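Local coordinates for protein putative 4-amino-4-deoxychorismate lyase (Thermus thermophilus, PDB 2ZGI) that binds pyridoxal 5'-phosphate and is probably a lyase of the class-IV aminotransferase family, putatively acting on 4-amino-4-deoxychorismate, at residues E107-H119 / E139-D152. Residues are numbered along the deposited sequence; the frame is centred on the assembly and turned at random.
Sequences EGVRVRLTGYRVH and EARKEGAFEGLLLD
Arg112 and Leu149 illustrate how a parallel strand pair is laced: the Arg112 N-H goes to Glu147 O at 3.0 Å, and Arg112 O receives the N-H of Leu149. Past Thr114 the ladder slips by two residues in a beta bulge and resumes with Leu151 N on Tyr116 O and Val118 N on Leu151 O. At the bulge Leu149 O is gripped twice, by Thr114 N and, from the opposite face of its carbonyl plane, by Thr114 OG1 at 2.8 Å. That hydroxyl sits between the backbone N and the carbonyl carbon (chi1 81°), where it also accepts the N-H of Tyr116 in an ST turn across the corner at Gly115.

The two strands and helix 131-142 form a beta-alpha-beta crossover, whose second strand brings the Leu150 side chain to about 6 Å from the pyridoxal phosphate. A Schellman motif with Gly144 at positive phi ends the helix.

Charge joins the helix to the first strand. Arg112 bends at chi2 (86°), and NE meets the anti lone pair of Glu139 OE2 at 3.0 Å, in the guanidinium plane, with the carboxylate turned nearly perpendicular. Glu143 instead stacks over a guanidinium face, a long salt bridge through charge alone. A leucine in place of Arg112 would probably leave both glutamates without their shared cation and the helix end less firmly tied to the strand. The other Glu139 oxygen, OE1, receives a water bond, and the same water accepts from Gly115 N.

Apolar contacts line the opposite face of the sheet from Arg112: Val111 CG2 touches Leu149 CD1 at 3.8 Å, while Leu113 CD1 meets Leu151 CD2 at 3.7 Å, their side chains crossing at about a right angle.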
ATOM      1  N   GLU D 107     -26.702  16.665 -17.884  1.00 38.49           N
ATOM      2  CA  GLU D 107     -25.475  17.405 -17.559  1.00 38.91           C
ATOM      3  C   GLU D 107     -24.411  16.617 -16.759  1.00 38.18           C
ATOM      4  O   GLU D 107     -23.245  17.037 -16.661  1.00 38.26           O
ATOM      5  CB  GLU D 107     -25.858  18.702 -16.838  1.00 39.07           C
ATOM      6  CG  GLU D 107     -26.902  19.494 -17.634  1.00 43.54           C
ATOM      7  CD  GLU D 107     -27.623  20.580 -16.831  1.00 49.30           C
ATOM      8  OE1 GLU D 107     -27.284  20.806 -15.642  1.00 50.93           O
ATOM      9  OE2 GLU D 107     -28.541  21.223 -17.405  1.00 52.32           O
ATOM     10  N   GLY D 108     -24.806  15.479 -16.198  1.00 36.94           N
ATOM     11  CA  GLY D 108     -23.863  14.606 -15.521  1.00 35.39           C
ATOM     12  C   GLY D 108     -23.509  15.008 -14.098  1.00 34.26           C
ATOM     13  O   GLY D 108     -23.774  16.133 -13.656  1.00 33.83           O
ATOM     14  N   VAL D 109     -22.890  14.073 -13.391  1.00 32.43           N
ATOM     15  CA  VAL D 109     -22.433  14.281 -12.027  1.00 32.00           C
ATOM     16  C   VAL D 109     -20.890  14.243 -11.952  1.00 31.77           C
ATOM     17  O   VAL D 109     -20.230  13.807 -12.900  1.00 31.92           O
ATOM     18  CB  VAL D 109     -23.006  13.202 -11.068  1.00 31.54           C
ATOM     19  CG1 VAL D 109     -24.558  13.222 -11.077  1.00 31.95           C
ATOM     20  CG2 VAL D 109     -22.481  11.810 -11.431  1.00 30.51           C
ATOM     21  N   ARG D 110     -20.360  14.709 -10.822  1.00 32.18           N
ATOM     22  CA  ARG D 110     -18.936  14.612 -10.463  1.00 33.03           C
ATOM     23  C   ARG D 110     -18.675  13.331  -9.662  1.00 31.90           C
ATOM     24  O   ARG D 110     -19.506  12.957  -8.818  1.00 31.67           O
ATOM     25  CB  ARG D 110     -18.515  15.815  -9.607  1.00 33.67           C
ATOM     26  CG  ARG D 110     -18.629  17.192 -10.316  1.00 38.80           C
ATOM     27  CD  ARG D 110     -17.961  18.314  -9.499  1.00 44.55           C
ATOM     28  NE  ARG D 110     -18.866  18.988  -8.552  1.00 50.55           N
ATOM     29  CZ  ARG D 110     -18.472  19.726  -7.500  1.00 52.23           C
ATOM     30  NH1 ARG D 110     -17.181  19.889  -7.219  1.00 53.31           N
ATOM     31  NH2 ARG D 110     -19.377  20.294  -6.708  1.00 53.38           N
ATOM     32  N   VAL D 111     -17.546  12.663  -9.933  1.00 30.68           N
ATOM     33  CA  VAL D 111     -17.036  11.634  -9.022  1.00 30.43           C
ATOM     34  C   VAL D 111     -15.758  12.084  -8.331  1.00 30.68           C
ATOM     35  O   VAL D 111     -15.060  12.988  -8.798  1.00 31.23           O
ATOM     36  CB  VAL D 111     -16.778  10.237  -9.672  1.00 30.85           C
ATOM     37  CG1 VAL D 111     -18.024   9.726 -10.354  1.00 31.65           C
ATOM     38  CG2 VAL D 111     -15.557  10.248 -10.644  1.00 30.51           C
ATOM     39  N   ARG D 112     -15.455  11.431  -7.228  1.00 29.66           N
ATOM     40  CA  ARG D 112     -14.209  11.594  -6.552  1.00 29.63           C
ATOM     41  C   ARG D 112     -13.575  10.200  -6.429  1.00 29.91           C
ATOM     42  O   ARG D 112     -14.195   9.248  -5.909  1.00 28.83           O
ATOM     43  CB  ARG D 112     -14.479  12.177  -5.169  1.00 29.50           C
ATOM     44  CG  ARG D 112     -13.380  11.970  -4.177  1.00 29.58           C
ATOM     45  CD  ARG D 112     -12.333  13.076  -4.281  1.00 33.27           C
ATOM     46  NE  ARG D 112     -11.469  13.111  -3.099  1.00 36.07           N
ATOM     47  CZ  ARG D 112     -10.505  14.013  -2.909  1.00 38.38           C
ATOM     48  NH1 ARG D 112     -10.311  14.984  -3.795  1.00 37.16           N
ATOM     49  NH2 ARG D 112      -9.750  13.952  -1.825  1.00 38.97           N
ATOM     50  N   LEU D 113     -12.346  10.070  -6.913  1.00 29.43           N
ATOM     51  CA  LEU D 113     -11.580   8.856  -6.647  1.00 29.00           C
ATOM     52  C   LEU D 113     -11.043   8.912  -5.220  1.00 28.40           C
ATOM     53  O   LEU D 113     -10.372   9.884  -4.842  1.00 28.34           O
ATOM     54  CB  LEU D 113     -10.426   8.717  -7.655  1.00 30.00           C
ATOM     55  CG  LEU D 113      -9.397   7.623  -7.383  1.00 29.94           C
ATOM     56  CD1 LEU D 113     -10.068   6.266  -7.431  1.00 32.89           C
ATOM     57  CD2 LEU D 113      -8.234   7.713  -8.394  1.00 32.69           C
ATOM     58  N   THR D 114     -11.343   7.900  -4.407  1.00 26.34           N
ATOM     59  CA  THR D 114     -10.853   7.918  -3.029  1.00 25.21           C
ATOM     60  C   THR D 114      -9.703   6.930  -2.868  1.00 24.37           C
ATOM     61  O   THR D 114      -9.410   6.178  -3.781  1.00 23.75           O
ATOM     62  CB  THR D 114     -11.981   7.615  -2.007  1.00 26.42           C
ATOM     63  OG1 THR D 114     -12.206   6.186  -1.928  1.00 24.00           O
ATOM     64  CG2 THR D 114     -13.289   8.342  -2.385  1.00 25.33           C
ATOM     65  N   GLY D 115      -9.077   6.930  -1.706  1.00 24.19           N
ATOM     66  CA  GLY D 115      -8.072   5.914  -1.354  1.00 25.12           C
ATOM     67  C   GLY D 115      -8.644   4.704  -0.617  1.00 24.80           C
ATOM     68  O   GLY D 115      -7.900   3.778  -0.260  1.00 24.90           O
ATOM     69  N   TYR D 116      -9.962   4.690  -0.374  1.00 25.15           N
ATOM     70  CA  TYR D 116     -10.588   3.541   0.276  1.00 25.10           C
ATOM     71  C   TYR D 116     -10.582   2.313  -0.614  1.00 25.53           C
ATOM     72  O   TYR D 116     -10.802   2.405  -1.824  1.00 25.87           O
ATOM     73  CB  TYR D 116     -12.020   3.860   0.737  1.00 24.90           C
ATOM     74  CG  TYR D 116     -12.009   4.880   1.845  1.00 23.58           C
ATOM     75  CD1 TYR D 116     -11.568   4.532   3.121  1.00 26.01           C
ATOM     76  CD2 TYR D 116     -12.374   6.208   1.598  1.00 26.41           C
ATOM     77  CE1 TYR D 116     -11.531   5.473   4.157  1.00 27.03           C
ATOM     78  CE2 TYR D 116     -12.347   7.167   2.630  1.00 26.12           C
ATOM     79  CZ  TYR D 116     -11.905   6.787   3.896  1.00 26.95           C
ATOM     80  OH  TYR D 116     -11.859   7.714   4.912  1.00 28.79           O
ATOM     81  N   ARG D 117     -10.348   1.165   0.007  1.00 25.57           N
ATOM     82  CA  ARG D 117     -10.338  -0.125  -0.693  1.00 26.70           C
ATOM     83  C   ARG D 117     -11.592  -0.950  -0.356  1.00 27.07           C
ATOM     84  O   ARG D 117     -12.129  -0.843   0.761  1.00 27.37           O
ATOM     85  CB  ARG D 117      -9.101  -0.952  -0.280  1.00 25.77           C
ATOM     86  CG  ARG D 117      -7.820  -0.662  -1.092  1.00 25.65           C
ATOM     87  CD  ARG D 117      -7.302   0.742  -0.921  1.00 25.65           C
ATOM     88  NE  ARG D 117      -6.936   1.034   0.463  1.00 23.63           N
ATOM     89  CZ  ARG D 117      -5.748   0.778   1.014  1.00 26.01           C
ATOM     90  NH1 ARG D 117      -4.803   0.176   0.320  1.00 27.18           N
ATOM     91  NH2 ARG D 117      -5.528   1.070   2.293  1.00 27.17           N
ATOM     92  N   VAL D 118     -12.043  -1.749  -1.329  1.00 27.33           N
ATOM     93  CA  VAL D 118     -12.942  -2.889  -1.067  1.00 27.37           C
ATOM     94  C   VAL D 118     -12.205  -3.982  -0.255  1.00 28.26           C
ATOM     95  O   VAL D 118     -10.944  -3.990  -0.154  1.00 27.80           O
ATOM     96  CB  VAL D 118     -13.541  -3.454  -2.374  1.00 27.53           C
ATOM     97  CG1 VAL D 118     -14.279  -2.352  -3.118  1.00 27.92           C
ATOM     98  CG2 VAL D 118     -12.435  -4.056  -3.288  1.00 25.28           C
ATOM     99  N   HIS D 119     -12.980  -4.853   0.389  1.00 27.34           N
ATOM    100  CA  HIS D 119     -12.392  -6.013   0.999  1.00 28.59           C
ATOM    101  C   HIS D 119     -12.054  -7.092  -0.033  1.00 28.94           C
ATOM    102  O   HIS D 119     -12.863  -7.400  -0.924  1.00 30.47           O
ATOM    103  CB  HIS D 119     -13.242  -6.600   2.111  1.00 27.89           C
ATOM    104  CG  HIS D 119     -12.508  -7.647   2.885  1.00 28.31           C
ATOM    105  ND1 HIS D 119     -12.312  -8.923   2.401  1.00 27.11           N
ATOM    106  CD2 HIS D 119     -11.846  -7.581   4.061  1.00 25.69           C
ATOM    107  CE1 HIS D 119     -11.605  -9.616   3.270  1.00 27.54           C
ATOM    108  NE2 HIS D 119     -11.311  -8.824   4.286  1.00 30.09           N
ATOM    109  N   GLU D 139     -16.415  11.023   1.896  1.00 27.02           N
ATOM    110  CA  GLU D 139     -15.357  11.783   1.252  1.00 27.19           C
ATOM    111  C   GLU D 139     -15.800  12.478  -0.039  1.00 27.54           C
ATOM    112  O   GLU D 139     -15.523  13.686  -0.241  1.00 27.01           O
ATOM    113  CB  GLU D 139     -14.109  10.912   1.028  1.00 27.64           C
ATOM    114  CG  GLU D 139     -12.897  11.733   0.534  1.00 27.76           C
ATOM    115  CD  GLU D 139     -11.727  10.865   0.131  1.00 26.72           C
ATOM    116  OE1 GLU D 139     -11.359   9.999   0.940  1.00 26.99           O
ATOM    117  OE2 GLU D 139     -11.195  11.044  -0.997  1.00 28.98           O
ATOM    118  N   ALA D 140     -16.507  11.758  -0.907  1.00 26.80           N
ATOM    119  CA  ALA D 140     -16.972  12.339  -2.146  1.00 27.42           C
ATOM    120  C   ALA D 140     -17.851  13.576  -1.913  1.00 28.59           C
ATOM    121  O   ALA D 140     -17.679  14.636  -2.557  1.00 27.78           O
ATOM    122  CB  ALA D 140     -17.718  11.298  -2.985  1.00 27.28           C
ATOM    123  N   ARG D 141     -18.807  13.427  -1.003  1.00 29.12           N
ATOM    124  CA  ARG D 141     -19.757  14.489  -0.716  1.00 30.60           C
ATOM    125  C   ARG D 141     -19.060  15.691  -0.066  1.00 30.90           C
ATOM    126  O   ARG D 141     -19.377  16.828  -0.391  1.00 31.22           O
ATOM    127  CB  ARG D 141     -20.914  13.955   0.151  1.00 30.27           C
ATOM    128  CG  ARG D 141     -21.888  13.090  -0.650  1.00 30.72           C
ATOM    129  CD  ARG D 141     -23.154  12.761   0.140  1.00 28.99           C
ATOM    130  NE  ARG D 141     -24.085  11.959  -0.654  1.00 29.86           N
ATOM    131  CZ  ARG D 141     -25.240  11.483  -0.190  1.00 32.17           C
ATOM    132  NH1 ARG D 141     -25.597  11.724   1.075  1.00 33.08           N
ATOM    133  NH2 ARG D 141     -26.030  10.762  -0.981  1.00 30.92           N
ATOM    134  N   LYS D 142     -18.125  15.440   0.845  1.00 31.82           N
ATOM    135  CA  LYS D 142     -17.289  16.529   1.378  1.00 33.77           C
ATOM    136  C   LYS D 142     -16.660  17.363   0.243  1.00 34.14           C
ATOM    137  O   LYS D 142     -16.634  18.597   0.320  1.00 33.98           O
ATOM    138  CB  LYS D 142     -16.216  16.008   2.325  1.00 34.02           C
ATOM    139  CG  LYS D 142     -15.492  17.118   3.076  1.00 36.77           C
ATOM    140  CD  LYS D 142     -14.577  16.551   4.147  1.00 41.77           C
ATOM    141  CE  LYS D 142     -13.762  17.664   4.824  1.00 44.20           C
ATOM    142  NZ  LYS D 142     -13.089  17.153   6.069  1.00 46.53           N
ATOM    143  N   GLU D 143     -16.201  16.681  -0.811  1.00 34.14           N
ATOM    144  CA  GLU D 143     -15.578  17.313  -1.985  1.00 34.95           C
ATOM    145  C   GLU D 143     -16.563  17.767  -3.032  1.00 34.17           C
ATOM    146  O   GLU D 143     -16.174  18.033  -4.169  1.00 34.88           O
ATOM    147  CB  GLU D 143     -14.620  16.331  -2.670  1.00 35.59           C
ATOM    148  CG  GLU D 143     -13.160  16.618  -2.418  1.00 39.83           C
ATOM    149  CD  GLU D 143     -12.796  16.399  -0.996  1.00 44.00           C
ATOM    150  OE1 GLU D 143     -12.303  17.358  -0.327  1.00 44.33           O
ATOM    151  OE2 GLU D 143     -13.041  15.259  -0.547  1.00 44.95           O
ATOM    152  N   GLY D 144     -17.840  17.812  -2.680  1.00 33.18           N
ATOM    153  CA  GLY D 144     -18.858  18.297  -3.593  1.00 31.81           C
ATOM    154  C   GLY D 144     -19.201  17.370  -4.746  1.00 31.32           C
ATOM    155  O   GLY D 144     -19.808  17.819  -5.719  1.00 31.57           O
ATOM    156  N   ALA D 145     -18.804  16.089  -4.645  1.00 29.81           N
ATOM    157  CA  ALA D 145     -19.059  15.072  -5.687  1.00 28.30           C
ATOM    158  C   ALA D 145     -20.248  14.163  -5.380  1.00 27.61           C
ATOM    159  O   ALA D 145     -20.627  14.021  -4.224  1.00 27.25           O
ATOM    160  CB  ALA D 145     -17.813  14.213  -5.903  1.00 27.72           C
ATOM    161  N   PHE D 146     -20.792  13.527  -6.421  1.00 27.53           N
ATOM    162  CA  PHE D 146     -21.938  12.620  -6.285  1.00 28.28           C
ATOM    163  C   PHE D 146     -21.554  11.237  -5.757  1.00 27.55           C
ATOM    164  O   PHE D 146     -22.252  10.655  -4.916  1.00 27.34           O
ATOM    165  CB  PHE D 146     -22.718  12.495  -7.611  1.00 27.79           C
ATOM    166  CG  PHE D 146     -23.858  11.507  -7.545  1.00 30.80           C
ATOM    167  CD1 PHE D 146     -25.087  11.875  -6.978  1.00 32.64           C
ATOM    168  CD2 PHE D 146     -23.694  10.197  -8.001  1.00 29.99           C
ATOM    169  CE1 PHE D 146     -26.141  10.951  -6.903  1.00 31.62           C
ATOM    170  CE2 PHE D 146     -24.748   9.264  -7.918  1.00 31.81           C
ATOM    171  CZ  PHE D 146     -25.957   9.641  -7.374  1.00 30.60           C
ATOM    172  N   GLU D 147     -20.448  10.696  -6.253  1.00 26.70           N
ATOM    173  CA  GLU D 147     -20.097   9.327  -5.899  1.00 26.10           C
ATOM    174  C   GLU D 147     -18.624   9.239  -5.604  1.00 25.32           C
ATOM    175  O   GLU D 147     -17.816   9.945  -6.229  1.00 25.09           O
ATOM    176  CB  GLU D 147     -20.448   8.363  -7.045  1.00 26.75           C
ATOM    177  CG  GLU D 147     -20.054   6.843  -6.833  1.00 25.67           C
ATOM    178  CD  GLU D 147     -20.849   6.207  -5.701  1.00 28.70           C
ATOM    179  OE1 GLU D 147     -21.725   5.340  -5.982  1.00 31.28           O
ATOM    180  OE2 GLU D 147     -20.635   6.588  -4.537  1.00 24.34           O
ATOM    181  N   GLY D 148     -18.276   8.364  -4.665  1.00 24.57           N
ATOM    182  CA  GLY D 148     -16.877   8.078  -4.363  1.00 24.29           C
ATOM    183  C   GLY D 148     -16.507   6.736  -4.941  1.00 25.40           C
ATOM    184  O   GLY D 148     -17.303   5.776  -4.850  1.00 24.93           O
ATOM    185  N   LEU D 149     -15.318   6.680  -5.558  1.00 24.53           N
ATOM    186  CA  LEU D 149     -14.765   5.431  -6.103  1.00 24.60           C
ATOM    187  C   LEU D 149     -13.743   4.777  -5.187  1.00 23.97           C
ATOM    188  O   LEU D 149     -12.969   5.470  -4.493  1.00 23.68           O
ATOM    189  CB  LEU D 149     -14.174   5.666  -7.516  1.00 24.60           C
ATOM    190  CG  LEU D 149     -15.134   6.369  -8.494  1.00 25.99           C
ATOM    191  CD1 LEU D 149     -14.481   6.679  -9.848  1.00 29.57           C
ATOM    192  CD2 LEU D 149     -16.422   5.608  -8.720  1.00 28.51           C
ATOM    193  N   LEU D 150     -13.752   3.437  -5.193  1.00 23.65           N
ATOM    194  CA  LEU D 150     -12.900   2.598  -4.344  1.00 22.67           C
ATOM    195  C   LEU D 150     -11.917   1.743  -5.176  1.00 22.94           C
ATOM    196  O   LEU D 150     -12.164   1.470  -6.346  1.00 22.82           O
ATOM    197  CB  LEU D 150     -13.739   1.669  -3.432  1.00 22.96           C
ATOM    198  CG  LEU D 150     -14.639   2.378  -2.390  1.00 20.36           C
ATOM    199  CD1 LEU D 150     -16.011   2.631  -3.010  1.00 22.61           C
ATOM    200  CD2 LEU D 150     -14.723   1.600  -1.087  1.00 22.89           C
ATOM    201  N   LEU D 151     -10.811   1.361  -4.543  1.00 23.60           N
ATOM    202  CA  LEU D 151      -9.712   0.618  -5.169  1.00 23.89           C
ATOM    203  C   LEU D 151      -9.683  -0.827  -4.705  1.00 24.94           C
ATOM    204  O   LEU D 151     -10.280  -1.158  -3.660  1.00 24.68           O
ATOM    205  CB  LEU D 151      -8.384   1.243  -4.722  1.00 24.17           C
ATOM    206  CG  LEU D 151      -8.282   2.757  -4.950  1.00 22.50           C
ATOM    207  CD1 LEU D 151      -6.983   3.266  -4.369  1.00 25.60           C
ATOM    208  CD2 LEU D 151      -8.426   3.060  -6.429  1.00 23.35           C
ATOM    209  N   ASP D 152      -8.994  -1.675  -5.471  1.00 24.76           N
ATOM    210  CA  ASP D 152      -8.611  -2.995  -4.976  1.00 26.08           C
ATOM    211  C   ASP D 152      -7.199  -2.899  -4.359  1.00 26.74           C
ATOM    212  O   ASP D 152      -6.627  -1.793  -4.237  1.00 26.37           O
ATOM    213  CB  ASP D 152      -8.739  -4.105  -6.042  1.00 26.68           C
ATOM    214  CG  ASP D 152      -7.724  -3.991  -7.176  1.00 26.56           C
ATOM    215  OD1 ASP D 152      -6.797  -3.150  -7.106  1.00 26.56           O
ATOM    216  OD2 ASP D 152      -7.881  -4.764  -8.143  1.00 26.10           O
TER
HETATM  217  O   HOH W   1      -9.315   8.573   0.480  1.00 28.83           O
HETATM  218  O   HOH W   2      -4.804  -0.527  -2.864  1.00 36.15           O